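Side-chain contacts in D-galactonate dehydratase family member RspA (Pantoea ananatis, PDB 3T6C), which binds magnesium and has low D-gluconate dehydratase activity in vitro, converting D-gluconate to 2-dehydro-3-deoxy-D-gluconate and water: residues A[378-381]-A[382-385]; A[332-335]-A[336-340]; A[409-412]-A[413-416]. All blocks are in the same frame, centred on the assembly; numbering follows the deposited sequence. Where two conformers were deposited one is given.

How the contacts relate
All three contacts are local, each spanning about one or two helical turns, so none closes a long loop and none nests in or crosses another. Contact 2 comes first along the chain, inside helix 328-340, which connects barrel strands 317-318 and 344-345. Contact 1 follows, where the chain leaves strand 374-375 and enters helix 381-386. Contact 3 is last, at the start of helix 412-415. Contacts 1 and 3 are neighbours, their centres about 12 Å apart, and both reach the N-terminal domain. Contact 2 lies about 31 Å from contact 1, centre to centre, across the middle of the chain, and faces a second subunit.

Contact 1 (A[378-381]-A[382-385]); sequences PMND and ALRE
M379 lays its CG across CD1 of L383 at 3.9 Å, the two side chains meeting at about a right angle, while its far end passes the guanidinium of R384. The bend in the thioether (chi3 -65°) carries the methyl CE of M379 to 4.1 Å from NH2 of R384. These contacts lie at the start of helix 381-386, which follows barrel strand 374-375 in the enolase-type C-terminal domain. N380 is the N-cap: its OD1 accepts from L383 N at 2.8 Å, a fairly straight bond whose donor is tilted from the amide plane. CG of N380 sits between its backbone N and carbonyl carbon (chi1 68°), which swings the amide forward over the first turn; OD1 of N380 then also rests 3.3 Å from CB of L383. Its ND2 turns the other way and is hydrogen-bonded to the carbonyl of P39. The first helical bonds, R384 N to N380 O and E385 N to D381 O, continue the turn. R384 doubles back along it, extended from CG to NE, and gives its NE hydrogen to M379 O at 3.2 Å. That oxygen lies at the edge of the guanidinium, near its plane, and NH1 is taken by the carbonyl of P391, so main-chain oxygens hold the flat group from two loops. Outside the two segments, V358 and P355 of helix 355-367 touch M379 and L383, respectively. The carboxylate of D381 stays apart from the arginine, with OD2 6.3 Å from NE of R384. NE and NH1 are thus held by neutral carbonyls, and no ion pair forms with D381, whose negative charge at the first turn would probably be favoured by the helix dipole.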
ATOM      1  N   PRO A 378     -30.070  22.569 -26.420  1.00 18.05           N
ATOM      2  CA  PRO A 378     -30.908  22.525 -27.616  1.00 17.88           C
ATOM      3  C   PRO A 378     -30.168  22.975 -28.891  1.00 19.04           C
ATOM      4  O   PRO A 378     -29.257  23.809 -28.841  1.00 22.70           O
ATOM      5  CB  PRO A 378     -32.085  23.455 -27.280  1.00 25.11           C
ATOM      6  CG  PRO A 378     -31.836  23.998 -25.909  1.00 26.30           C
ATOM      7  CD  PRO A 378     -30.680  23.267 -25.278  1.00 23.18           C
ATOM      8  N   MET A 379     -30.539  22.333 -30.003  1.00 18.42           N
ATOM      9  CA  MET A 379     -29.936  22.564 -31.311  1.00 18.44           C
ATOM     10  C   MET A 379     -30.931  23.411 -32.047  1.00 21.49           C
ATOM     11  O   MET A 379     -32.077  22.962 -32.271  1.00 22.74           O
ATOM     12  CB  MET A 379     -29.771  21.212 -32.039  1.00 22.21           C
ATOM     13  CG  MET A 379     -28.361  20.621 -31.973  1.00 26.39           C
ATOM     14  SD  MET A 379     -28.207  18.846 -32.335  1.00 37.28           S
ATOM     15  CE  MET A 379     -29.113  18.129 -31.004  1.00 27.94           C
ATOM     16  N   ASN A 380     -30.522  24.608 -32.442  1.00 15.46           N
ATOM     17  CA  ASN A 380     -31.458  25.503 -33.130  1.00 15.99           C
ATOM     18  C   ASN A 380     -31.824  25.104 -34.548  1.00 16.88           C
ATOM     19  O   ASN A 380     -31.321  24.125 -35.111  1.00 15.37           O
ATOM     20  CB  ASN A 380     -30.948  26.969 -33.115  1.00 14.36           C
ATOM     21  CG  ASN A 380     -29.675  27.221 -33.979  1.00 15.83           C
ATOM     22  OD1 ASN A 380     -29.143  26.311 -34.580  1.00 18.07           O
ATOM     23  ND2 ASN A 380     -29.208  28.475 -34.034  1.00 20.90           N
ATOM     24  N   ASP A 381     -32.737  25.856 -35.149  1.00 17.30           N
ATOM     25  CA  ASP A 381     -33.150  25.475 -36.481  1.00 16.04           C
ATOM     26  C   ASP A 381     -32.027  25.531 -37.494  1.00 15.01           C
ATOM     27  O   ASP A 381     -31.928  24.670 -38.351  1.00 16.22           O
ATOM     28  CB  ASP A 381     -34.384  26.255 -36.914  1.00 24.80           C
ATOM     29  CG  ASP A 381     -35.663  25.611 -36.376  1.00 45.40           C
ATOM     30  OD1 ASP A 381     -36.088  25.960 -35.240  1.00 50.49           O
ATOM     31  OD2 ASP A 381     -36.207  24.714 -37.073  1.00 51.71           O
ATOM     32  N   ALA A 382     -31.156  26.503 -37.365  1.00 12.10           N
ATOM     33  CA  ALA A 382     -30.021  26.594 -38.299  1.00 13.16           C
ATOM     34  C   ALA A 382     -29.110  25.347 -38.217  1.00 12.71           C
ATOM     35  O   ALA A 382     -28.690  24.815 -39.270  1.00 13.73           O
ATOM     36  CB  ALA A 382     -29.227  27.866 -38.044  1.00 15.86           C
ATOM     37  N   LEU A 383     -28.822  24.871 -37.008  1.00 11.49           N
ATOM     38  CA  LEU A 383     -28.059  23.641 -36.846  1.00 11.19           C
ATOM     39  C   LEU A 383     -28.761  22.449 -37.474  1.00 12.70           C
ATOM     40  O   LEU A 383     -28.144  21.641 -38.179  1.00 12.61           O
ATOM     41  CB  LEU A 383     -27.881  23.346 -35.349  1.00 13.29           C
ATOM     42  CG  LEU A 383     -26.693  24.061 -34.708  1.00 16.39           C
ATOM     43  CD1 LEU A 383     -26.784  23.964 -33.175  1.00 16.72           C
ATOM     44  CD2 LEU A 383     -25.374  23.427 -35.243  1.00 13.24           C
ATOM     45  N   ARG A 384     -30.074  22.372 -37.254  1.00 13.71           N
ATOM     46  CA  ARG A 384     -30.852  21.265 -37.796  1.00 11.53           C
ATOM     47  C   ARG A 384     -30.936  21.256 -39.328  1.00 14.65           C
ATOM     48  O   ARG A 384     -31.026  20.195 -39.937  1.00 14.39           O
ATOM     49  CB  ARG A 384     -32.235  21.230 -37.144  1.00 12.10           C
ATOM     50  CG  ARG A 384     -32.177  20.834 -35.664  1.00 14.69           C
ATOM     51  CD  ARG A 384     -33.539  20.805 -34.979  1.00 17.88           C
ATOM     52  NE  ARG A 384     -33.298  20.284 -33.618  1.00 23.51           N
ATOM     53  CZ  ARG A 384     -33.297  18.976 -33.298  1.00 22.89           C
ATOM     54  NH1 ARG A 384     -33.589  18.055 -34.218  1.00 21.13           N
ATOM     55  NH2 ARG A 384     -33.023  18.583 -32.060  1.00 28.87           N
ATOM     56  N   GLU A 385     -30.944  22.447 -39.921  0.50 12.96           N
ATOM     57  CA  GLU A 385     -30.909  22.623 -41.358  0.50 12.01           C
ATOM     58  C   GLU A 385     -29.546  22.271 -41.948  0.50 13.29           C
ATOM     59  O   GLU A 385     -29.462  21.563 -42.954  0.50 13.40           O
ATOM     60  CB  GLU A 385     -31.195  24.095 -41.658  0.50 10.57           C
ATOM     61  CG  GLU A 385     -31.322  24.426 -43.130  0.50 15.73           C
ATOM     62  CD  GLU A 385     -32.406  25.468 -43.385  0.50 24.56           C
ATOM     63  OE1 GLU A 385     -33.006  25.403 -44.443  0.50 17.30           O
ATOM     64  OE2 GLU A 385     -32.669  26.339 -42.531  0.50 31.57           O
TER

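Contact 2 (A[332-335]-A[336-340]); sequences KKIA and IYSEL
The carbonyl of I334 is approached from opposite faces of its plane by two donors of S338, OG at 2.8 Å and the backbone N at 2.9 Å. This pair of hydrogen bonds to one oxygen is the familiar serine-to-carbonyl link one turn back along a helix, here helix 328-340, which joins strands 317-318 and 344-345 in a beta-alpha-beta unit of the barrel. OG of S338 lies beside its own backbone N (chi1 -61°), and that torsion folds the hydroxyl back onto I334 O, satisfying it in a buried setting. Elsewhere on the helix, CD1 of I336 comes to 4.1 Å from CE of K332; the aliphatic shaft of the lysine, bent at chi2 (64°), lies obliquely over the isoleucine. K333 and Y337 look to a second subunit: K333 forms salt bridges with E339 of that subunit and with E92 of its own chain, and the Y337 ring stacks on Y337 of the second subunit, while the Y337 hydroxyl bonds D311 of its own chain and N341 of the other. By symmetry E339 returns a bridge through OE2 to K333 of the second subunit, and OE1 turns to a water. Although K332 NZ also donates to L137 O, that water accepts from K332 NZ at 3.3 Å and donates to E339 OE1 at 3.0 Å.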
ATOM      1  N   LYS A 332     -15.148   4.168 -27.139  1.00  9.09           N
ATOM      2  CA  LYS A 332     -15.708   2.854 -26.851  1.00  9.16           C
ATOM      3  C   LYS A 332     -14.822   2.121 -25.871  1.00  7.62           C
ATOM      4  O   LYS A 332     -15.322   1.425 -24.945  1.00  8.89           O
ATOM      5  CB  LYS A 332     -15.886   2.052 -28.172  1.00  7.64           C
ATOM      6  CG  LYS A 332     -16.470   0.672 -28.000  1.00 11.17           C
ATOM      7  CD  LYS A 332     -17.881   0.722 -27.464  1.00 13.65           C
ATOM      8  CE  LYS A 332     -18.553  -0.636 -27.614  1.00 22.52           C
ATOM      9  NZ  LYS A 332     -19.882  -0.667 -26.993  1.00 17.53           N
ATOM     10  N   LYS A 333     -13.513   2.282 -26.028  1.00  7.68           N
ATOM     11  CA  LYS A 333     -12.566   1.637 -25.089  1.00  9.72           C
ATOM     12  C   LYS A 333     -12.701   2.208 -23.672  1.00  8.62           C
ATOM     13  O   LYS A 333     -12.688   1.462 -22.707  1.00  9.17           O
ATOM     14  CB  LYS A 333     -11.117   1.742 -25.561  1.00  7.72           C
ATOM     15  CG  LYS A 333     -10.964   1.075 -26.934  1.00  9.85           C
ATOM     16  CD  LYS A 333      -9.520   1.191 -27.355  1.00 13.11           C
ATOM     17  CE  LYS A 333      -9.412   0.545 -28.783  1.00 14.73           C
ATOM     18  NZ  LYS A 333      -8.119   0.976 -29.378  1.00 20.78           N
ATOM     19  N   ILE A 334     -12.854   3.523 -23.554  1.00  7.41           N
ATOM     20  CA  ILE A 334     -13.015   4.120 -22.227  1.00  7.56           C
ATOM     21  C   ILE A 334     -14.359   3.703 -21.636  1.00 11.40           C
ATOM     22  O   ILE A 334     -14.482   3.491 -20.426  1.00  9.68           O
ATOM     23  CB  ILE A 334     -12.968   5.674 -22.357  1.00  9.64           C
ATOM     24  CG1 ILE A 334     -11.518   6.096 -22.672  1.00 10.03           C
ATOM     25  CG2 ILE A 334     -13.440   6.303 -21.024  1.00 12.58           C
ATOM     26  CD1 ILE A 334     -11.395   7.517 -23.215  1.00 10.58           C
ATOM     27  N   ALA A 335     -15.402   3.595 -22.484  1.00  9.54           N
ATOM     28  CA  ALA A 335     -16.700   3.182 -21.966  1.00  8.66           C
ATOM     29  C   ALA A 335     -16.604   1.753 -21.390  1.00  9.27           C
ATOM     30  O   ALA A 335     -17.165   1.458 -20.341  1.00  8.75           O
ATOM     31  CB  ALA A 335     -17.737   3.267 -23.088  1.00  9.08           C
ATOM     32  N   ILE A 336     -15.932   0.866 -22.106  1.00  8.46           N
ATOM     33  CA  ILE A 336     -15.716  -0.532 -21.653  1.00  7.61           C
ATOM     34  C   ILE A 336     -14.828  -0.595 -20.400  1.00  8.86           C
ATOM     35  O   ILE A 336     -15.142  -1.320 -19.429  1.00 10.22           O
ATOM     36  CB  ILE A 336     -15.122  -1.357 -22.794  1.00  6.63           C
ATOM     37  CG1 ILE A 336     -16.242  -1.641 -23.807  1.00 10.41           C
ATOM     38  CG2 ILE A 336     -14.468  -2.667 -22.225  1.00  9.96           C
ATOM     39  CD1 ILE A 336     -15.734  -2.212 -25.135  1.00 13.76           C
ATOM     40  N   TYR A 337     -13.761   0.176 -20.390  1.00  7.51           N
ATOM     41  CA  TYR A 337     -12.898   0.189 -19.195  1.00  7.70           C
ATOM     42  C   TYR A 337     -13.704   0.658 -17.964  1.00  9.26           C
ATOM     43  O   TYR A 337     -13.567   0.122 -16.869  1.00  9.31           O
ATOM     44  CB  TYR A 337     -11.701   1.127 -19.453  1.00  8.13           C
ATOM     45  CG  TYR A 337     -10.522   0.784 -18.576  1.00  9.53           C
ATOM     46  CD1 TYR A 337      -9.613  -0.172 -19.002  1.00 13.83           C
ATOM     47  CD2 TYR A 337     -10.331   1.402 -17.348  1.00 10.54           C
ATOM     48  CE1 TYR A 337      -8.551  -0.561 -18.216  1.00 11.59           C
ATOM     49  CE2 TYR A 337      -9.265   0.998 -16.535  1.00  9.11           C
ATOM     50  CZ  TYR A 337      -8.404   0.016 -16.969  1.00 11.18           C
ATOM     51  OH  TYR A 337      -7.326  -0.341 -16.179  1.00 13.59           O
ATOM     52  N   SER A 338     -14.574   1.641 -18.175  1.00  8.86           N
ATOM     53  CA  SER A 338     -15.477   2.121 -17.120  1.00  9.51           C
ATOM     54  C   SER A 338     -16.466   1.039 -16.703  1.00  9.46           C
ATOM     55  O   SER A 338     -16.646   0.778 -15.475  1.00  9.09           O
ATOM     56  CB  SER A 338     -16.233   3.372 -17.614  1.00  9.99           C
ATOM     57  OG  SER A 338     -15.296   4.393 -17.909  1.00 11.10           O
ATOM     58  N   GLU A 339     -17.068   0.364 -17.694  1.00  8.82           N
ATOM     59  CA  GLU A 339     -18.066  -0.664 -17.432  1.00  6.74           C
ATOM     60  C   GLU A 339     -17.529  -1.720 -16.477  1.00  8.62           C
ATOM     61  O   GLU A 339     -18.216  -2.148 -15.531  1.00 10.61           O
ATOM     62  CB  GLU A 339     -18.427  -1.321 -18.794  1.00  9.16           C
ATOM     63  CG  GLU A 339     -19.426  -2.491 -18.674  1.00 12.61           C
ATOM     64  CD  GLU A 339     -19.614  -3.245 -20.005  1.00 16.36           C
ATOM     65  OE1 GLU A 339     -19.209  -2.740 -21.080  1.00 16.76           O
ATOM     66  OE2 GLU A 339     -20.132  -4.370 -19.943  1.00 19.84           O
ATOM     67  N   LEU A 340     -16.312  -2.179 -16.734  0.52  8.33           N
ATOM     68  CA  LEU A 340     -15.753  -3.280 -15.930  0.52  6.88           C
ATOM     69  C   LEU A 340     -15.353  -2.815 -14.525  0.52  9.15           C
ATOM     70  O   LEU A 340     -15.126  -3.648 -13.639  0.52 10.77           O
ATOM     71  CB  LEU A 340     -14.574  -3.927 -16.679  0.52  8.02           C
ATOM     72  CG  LEU A 340     -14.855  -5.024 -17.755  0.52  7.95           C
ATOM     73  CD1 LEU A 340     -16.006  -4.674 -18.683  0.52  9.34           C
ATOM     74  CD2 LEU A 340     -13.601  -5.346 -18.577  0.52 13.63           C
TER
HETATM   75  O   HOH W   1     -19.593  -1.770 -23.919  1.00 31.21           O

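Contact 3 (A[409-412]-A[413-416]); sequences DINE and ALAA
OD1 of N411, the N-cap of helix 412-415, accepts from L414 N at 3.0 Å along a nearly straight N-H (166°), although the donor stands above the amide's carbonyl plane and not on a lone pair; the first main-chain helix bond, A415 N to N411 O at 2.9 Å, follows. The amide carbon CG is anti to the backbone N (chi1 -178°), a setting that brings OD1 round to the first turn. A third bond, from A416 N to E412 O at 3.1 Å, carries the helix onward. The E412 side chain, extended beyond CG, points out from the helix, and its two oxygens form salt bridges, OE2 with K48 and OE1 with K33, tying the short helix to neighbouring strands of the N-terminal sheet; the two lysines would probably favour its ionised form.

Outward from these bonds, the N411 amide lies against the leucine: its ND2 is 3.7 Å from CD2 of L414. CB of A413 also comes close to the amide, 3.6 Å from OD1 of N411. CD1 of I410 meets CB of A415, the extended first torsion (chi1 -172°) carrying the tip there. I410 also touches I35, L59 and V386, and V386, from helix 381-386, packs on L414 and A415 as well, so the two capped helices meet here. CB of A415 lies 3.4 Å from N411 O and 4.1 Å from CD1 of I410.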
ATOM      1  N   ASP A 409     -25.920  14.238 -41.724  1.00 11.38           N
ATOM      2  CA  ASP A 409     -25.319  14.748 -42.951  1.00 13.91           C
ATOM      3  C   ASP A 409     -24.928  16.209 -42.754  1.00 10.57           C
ATOM      4  O   ASP A 409     -25.163  16.795 -41.671  1.00 11.19           O
ATOM      5  CB  ASP A 409     -26.344  14.611 -44.100  1.00 13.29           C
ATOM      6  CG  ASP A 409     -25.686  14.602 -45.494  1.00 21.29           C
ATOM      7  OD1 ASP A 409     -24.439  14.579 -45.623  1.00 18.22           O
ATOM      8  OD2 ASP A 409     -26.460  14.633 -46.482  1.00 22.49           O
ATOM      9  N   ILE A 410     -24.276  16.805 -43.768  1.00 11.10           N
ATOM     10  CA  ILE A 410     -23.971  18.250 -43.701  1.00 10.55           C
ATOM     11  C   ILE A 410     -24.261  18.871 -45.073  1.00 12.23           C
ATOM     12  O   ILE A 410     -23.911  18.285 -46.125  1.00 16.02           O
ATOM     13  CB  ILE A 410     -22.504  18.568 -43.278  1.00 14.79           C
ATOM     14  CG1 ILE A 410     -22.370  20.082 -43.039  1.00 15.85           C
ATOM     15  CG2 ILE A 410     -21.477  18.073 -44.338  1.00 13.36           C
ATOM     16  CD1 ILE A 410     -21.044  20.480 -42.450  1.00 15.62           C
ATOM     17  N   ASN A 411     -24.982  19.992 -45.062  1.00 11.24           N
ATOM     18  CA  ASN A 411     -25.203  20.729 -46.295  1.00 10.55           C
ATOM     19  C   ASN A 411     -24.078  21.736 -46.356  1.00 12.95           C
ATOM     20  O   ASN A 411     -24.068  22.729 -45.634  1.00 12.96           O
ATOM     21  CB  ASN A 411     -26.599  21.361 -46.240  1.00 12.51           C
ATOM     22  CG  ASN A 411     -26.923  22.108 -47.490  1.00 14.02           C
ATOM     23  OD1 ASN A 411     -26.069  22.797 -48.038  1.00 13.90           O
ATOM     24  ND2 ASN A 411     -28.128  21.893 -48.021  1.00 16.04           N
ATOM     25  N   GLU A 412     -23.123  21.495 -47.260  1.00 12.52           N
ATOM     26  CA  GLU A 412     -21.917  22.344 -47.344  1.00 12.88           C
ATOM     27  C   GLU A 412     -22.273  23.767 -47.757  1.00 10.46           C
ATOM     28  O   GLU A 412     -21.664  24.731 -47.274  1.00 12.97           O
ATOM     29  CB  GLU A 412     -20.925  21.774 -48.342  1.00 13.83           C
ATOM     30  CG  GLU A 412     -20.368  20.413 -47.891  1.00 16.48           C
ATOM     31  CD  GLU A 412     -19.130  19.968 -48.633  1.00 25.95           C
ATOM     32  OE1 GLU A 412     -18.247  20.795 -48.928  1.00 26.49           O
ATOM     33  OE2 GLU A 412     -19.068  18.770 -48.941  1.00 25.25           O
ATOM     34  N   ALA A 413     -23.236  23.901 -48.667  1.00 12.22           N
ATOM     35  CA  ALA A 413     -23.634  25.255 -49.109  1.00 14.07           C
ATOM     36  C   ALA A 413     -24.192  26.078 -47.968  1.00 15.17           C
ATOM     37  O   ALA A 413     -23.866  27.258 -47.846  1.00 19.14           O
ATOM     38  CB  ALA A 413     -24.657  25.203 -50.287  1.00 13.46           C
ATOM     39  N   LEU A 414     -25.061  25.482 -47.144  1.00 13.08           N
ATOM     40  CA  LEU A 414     -25.639  26.193 -46.020  1.00 12.89           C
ATOM     41  C   LEU A 414     -24.608  26.406 -44.920  1.00 14.16           C
ATOM     42  O   LEU A 414     -24.615  27.432 -44.229  1.00 15.50           O
ATOM     43  CB  LEU A 414     -26.840  25.436 -45.459  1.00 16.18           C
ATOM     44  CG  LEU A 414     -28.224  25.716 -46.073  1.00 27.65           C
ATOM     45  CD1 LEU A 414     -28.230  25.970 -47.566  1.00 35.31           C
ATOM     46  CD2 LEU A 414     -29.155  24.627 -45.681  1.00 28.96           C
ATOM     47  N   ALA A 415     -23.691  25.452 -44.755  1.00 12.81           N
ATOM     48  CA  ALA A 415     -22.670  25.592 -43.717  1.00 12.30           C
ATOM     49  C   ALA A 415     -21.822  26.816 -44.006  1.00 12.78           C
ATOM     50  O   ALA A 415     -21.366  27.492 -43.074  1.00 14.37           O
ATOM     51  CB  ALA A 415     -21.781  24.330 -43.668  1.00 14.04           C
ATOM     52  N   ALA A 416     -21.580  27.085 -45.290  1.00 13.61           N
ATOM     53  CA  ALA A 416     -20.790  28.256 -45.691  1.00 13.98           C
ATOM     54  C   ALA A 416     -21.437  29.589 -45.352  1.00 15.98           C
ATOM     55  O   ALA A 416     -20.757  30.631 -45.341  1.00 18.88           O
ATOM     56  CB  ALA A 416     -20.466  28.176 -47.191  1.00 16.41           C
TER